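Local structure of Serine/threonine/tyrosine-interacting protein (Homo sapiens, 2R0B) at residues A106-Y111 and A125-R130. The protein is a catalytically inactive pseudophosphatase that anchors the kinases ERK1 and ERK2 in the nucleus and, by binding the F-box of FBXW7, blocks its assembly into the SCF ubiquitin ligase. Sequence-based numbering, arbitrary orientation.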
ATOM      1  N   ALA A 106      -3.135  -5.366  -1.016  1.00 12.70           N
ATOM      2  CA  ALA A 106      -2.236  -6.510  -0.829  1.00 12.67           C
ATOM      3  C   ALA A 106      -0.888  -6.093  -0.212  1.00 12.90           C
ATOM      4  O   ALA A 106      -0.350  -6.778   0.667  1.00 13.16           O
ATOM      5  CB  ALA A 106      -2.020  -7.271  -2.145  1.00 12.85           C
ATOM      6  N   PHE A 107      -0.324  -4.976  -0.673  1.00 13.01           N
ATOM      7  CA  PHE A 107       0.928  -4.485  -0.119  1.00 13.77           C
ATOM      8  C   PHE A 107       0.805  -4.089   1.369  1.00 13.67           C
ATOM      9  O   PHE A 107       1.734  -4.326   2.149  1.00 14.01           O
ATOM     10  CB  PHE A 107       1.506  -3.351  -0.992  1.00 14.15           C
ATOM     11  CG  PHE A 107       2.280  -3.866  -2.167  1.00 13.05           C
ATOM     12  CD1 PHE A 107       3.593  -4.310  -2.000  1.00 15.34           C
ATOM     13  CD2 PHE A 107       1.664  -4.013  -3.417  1.00 15.25           C
ATOM     14  CE1 PHE A 107       4.302  -4.831  -3.087  1.00 15.74           C
ATOM     15  CE2 PHE A 107       2.358  -4.546  -4.495  1.00 15.64           C
ATOM     16  CZ  PHE A 107       3.684  -4.949  -4.330  1.00 16.06           C
ATOM     17  N   VAL A 108      -0.359  -3.561   1.764  1.00 13.54           N
ATOM     18  CA  VAL A 108      -0.538  -3.168   3.180  1.00 13.88           C
ATOM     19  C   VAL A 108      -0.690  -4.433   4.026  1.00 13.65           C
ATOM     20  O   VAL A 108      -0.172  -4.521   5.164  1.00 14.66           O
ATOM     21  CB  VAL A 108      -1.723  -2.185   3.340  1.00 13.84           C
ATOM     22  CG1 VAL A 108      -2.185  -2.110   4.789  1.00 13.41           C
ATOM     23  CG2 VAL A 108      -1.331  -0.765   2.810  1.00 14.63           C
ATOM     24  N   ILE A 109      -1.370  -5.428   3.454  1.00 12.62           N
ATOM     25  CA  ILE A 109      -1.562  -6.721   4.142  1.00 13.46           C
ATOM     26  C   ILE A 109      -0.230  -7.435   4.337  1.00 13.95           C
ATOM     27  O   ILE A 109       0.004  -8.036   5.377  1.00 14.33           O
ATOM     28  CB  ILE A 109      -2.644  -7.602   3.449  1.00 12.82           C
ATOM     29  CG1 ILE A 109      -4.037  -6.969   3.712  1.00 13.66           C
ATOM     30  CG2 ILE A 109      -2.560  -9.092   3.936  1.00 13.49           C
ATOM     31  CD1 ILE A 109      -5.176  -7.346   2.733  1.00 13.92           C
ATOM     32  N   ALA A 110       0.648  -7.382   3.341  1.00 13.85           N
ATOM     33  CA  ALA A 110       1.933  -8.056   3.471  1.00 13.00           C
ATOM     34  C   ALA A 110       2.724  -7.473   4.639  1.00 13.72           C
ATOM     35  O   ALA A 110       3.311  -8.212   5.429  1.00 12.58           O
ATOM     36  CB  ALA A 110       2.731  -7.921   2.181  1.00 14.16           C
ATOM     37  N   TYR A 111       2.706  -6.141   4.740  1.00 11.96           N
ATOM     38  CA  TYR A 111       3.401  -5.440   5.801  1.00 13.53           C
ATOM     39  C   TYR A 111       2.826  -5.880   7.145  1.00 12.77           C
ATOM     40  O   TYR A 111       3.582  -6.160   8.078  1.00 13.17           O
ATOM     41  CB  TYR A 111       3.323  -3.908   5.619  1.00 13.37           C
ATOM     42  CG  TYR A 111       4.018  -3.192   6.747  1.00 13.72           C
ATOM     43  CD1 TYR A 111       5.413  -3.039   6.758  1.00 13.45           C
ATOM     44  CD2 TYR A 111       3.296  -2.771   7.858  1.00 15.16           C
ATOM     45  CE1 TYR A 111       6.057  -2.416   7.828  1.00 13.11           C
ATOM     46  CE2 TYR A 111       3.929  -2.160   8.935  1.00 14.97           C
ATOM     47  CZ  TYR A 111       5.294  -1.980   8.909  1.00 14.62           C
ATOM     48  OH  TYR A 111       5.869  -1.399  10.012  1.00 17.43           O
ATOM     49  N   ALA A 125      -9.065  -9.373   7.462  1.00 13.78           N
ATOM     50  CA  ALA A 125     -10.200  -8.899   8.272  1.00 15.11           C
ATOM     51  C   ALA A 125      -9.926  -7.563   8.986  1.00 15.13           C
ATOM     52  O   ALA A 125     -10.797  -6.687   9.076  1.00 15.70           O
ATOM     53  CB  ALA A 125     -10.625  -9.995   9.271  1.00 14.77           C
ATOM     54  N   TYR A 126      -8.706  -7.410   9.482  1.00 14.89           N
ATOM     55  CA  TYR A 126      -8.295  -6.222  10.211  1.00 15.17           C
ATOM     56  C   TYR A 126      -8.368  -5.015   9.274  1.00 15.28           C
ATOM     57  O   TYR A 126      -8.880  -3.943   9.626  1.00 17.36           O
ATOM     58  CB  TYR A 126      -6.871  -6.420  10.774  1.00 14.96           C
ATOM     59  CG  TYR A 126      -6.345  -5.171  11.380  1.00 15.04           C
ATOM     60  CD1 TYR A 126      -6.476  -4.938  12.745  1.00 16.66           C
ATOM     61  CD2 TYR A 126      -5.753  -4.175  10.585  1.00 14.94           C
ATOM     62  CE1 TYR A 126      -6.010  -3.767  13.310  1.00 16.26           C
ATOM     63  CE2 TYR A 126      -5.290  -2.990  11.141  1.00 16.79           C
ATOM     64  CZ  TYR A 126      -5.415  -2.791  12.491  1.00 15.89           C
ATOM     65  OH  TYR A 126      -4.972  -1.611  13.041  1.00 19.00           O
ATOM     66  N   VAL A 127      -7.855  -5.190   8.063  1.00 15.51           N
ATOM     67  CA  VAL A 127      -7.832  -4.075   7.118  1.00 15.60           C
ATOM     68  C   VAL A 127      -9.230  -3.770   6.592  1.00 16.69           C
ATOM     69  O   VAL A 127      -9.595  -2.612   6.460  1.00 16.96           O
ATOM     70  CB  VAL A 127      -6.815  -4.296   5.966  1.00 15.02           C
ATOM     71  CG1 VAL A 127      -6.870  -3.147   4.929  1.00 14.44           C
ATOM     72  CG2 VAL A 127      -5.449  -4.434   6.519  1.00 12.66           C
ATOM     73  N   GLN A 128     -10.017  -4.813   6.327  1.00 17.60           N
ATOM     74  CA  GLN A 128     -11.388  -4.658   5.844  1.00 19.03           C
ATOM     75  C   GLN A 128     -12.245  -3.844   6.831  1.00 19.18           C
ATOM     76  O   GLN A 128     -13.126  -3.064   6.432  1.00 18.62           O
ATOM     77  CB  GLN A 128     -11.985  -6.051   5.635  1.00 19.30           C
ATOM     78  CG  GLN A 128     -13.318  -6.098   4.925  1.00 20.94           C
ATOM     79  CD  GLN A 128     -13.842  -7.530   4.828  1.00 20.58           C
ATOM     80  OE1 GLN A 128     -13.870  -8.275   5.824  1.00 25.14           O
ATOM     81  NE2 GLN A 128     -14.259  -7.921   3.635  1.00 22.09           N
ATOM     82  N   GLU A 129     -11.974  -3.994   8.125  1.00 19.64           N
ATOM     83  CA  GLU A 129     -12.738  -3.255   9.130  1.00 20.70           C
ATOM     84  C   GLU A 129     -12.490  -1.740   9.003  1.00 20.84           C
ATOM     85  O   GLU A 129     -13.387  -0.927   9.300  1.00 21.03           O
ATOM     86  CB  GLU A 129     -12.429  -3.768  10.547  1.00 21.61           C
ATOM     87  CG  GLU A 129     -12.922  -5.201  10.786  1.00 25.70           C
ATOM     88  CD  GLU A 129     -14.331  -5.310  11.365  1.00 30.39           C
ATOM     89  OE1 GLU A 129     -15.193  -4.430  11.087  1.00 31.61           O
ATOM     90  OE2 GLU A 129     -14.573  -6.303  12.100  1.00 31.23           O
ATOM     91  N   ARG A 130     -11.301  -1.375   8.523  1.00 19.28           N
ATOM     92  CA  ARG A 130     -10.915   0.036   8.357  1.00 19.18           C
ATOM     93  C   ARG A 130     -11.245   0.587   6.967  1.00 18.07           C
ATOM     94  O   ARG A 130     -11.620   1.753   6.831  1.00 19.02           O
ATOM     95  CB  ARG A 130      -9.420   0.206   8.595  1.00 19.16           C
ATOM     96  CG  ARG A 130      -9.009   0.370  10.050  1.00 21.59           C
ATOM     97  CD  ARG A 130      -8.219  -0.821  10.532  1.00 20.53           C
ATOM     98  NE  ARG A 130      -8.164  -0.865  11.992  1.00 23.78           N
ATOM     99  CZ  ARG A 130      -8.615  -1.870  12.742  1.00 23.85           C
ATOM    100  NH1 ARG A 130      -8.501  -1.791  14.056  1.00 25.34           N
ATOM    101  NH2 ARG A 130      -9.156  -2.958  12.198  1.00 21.76           N
TER
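V127 of helix 120-130 meets V108 and I109 of helix 103-116 within the dual-specificity phosphatase fold, where these consecutive helices pack together beside the strands 7-10 and 13-16. The contact is purely apolar and rests on one methyl group: CG2 of V127 lies 4.0 Å from CG1 of I109 and, on the neighbouring side chain, 4.4 Å from CG1 of V108. With chi1 at 176°, V127 holds CG1 anti to its backbone N and leaves CG2 beside that N, where it faces both partners. I109 answers with the CG1 methylene of its longer branch, chi1 -71° placing CG1 opposite the carbonyl carbon, and its side chain runs obliquely to that of V127. The closest CA pair, I109 and V127, is 7.4 Å apart. V108 and V127 both also touch I9 and L15, which ties the helix pair to the sheet. On helix 120-130, R130 folds back over Y126, its NH2 3.3 Å above the centre of the ring. The same NH2 donates to Y126 O at 2.8 Å (N-H...O 150°), tilted from the carbonyl plane, a bond local to the helix. The Y126 OH bond to I9 O links helix 120-130 to strand 7-10. Between the helices themselves, three buried aliphatic side chains make a small, loose apolar contact, held by dispersion and burial, which probably leaves some latitude in how the helices sit.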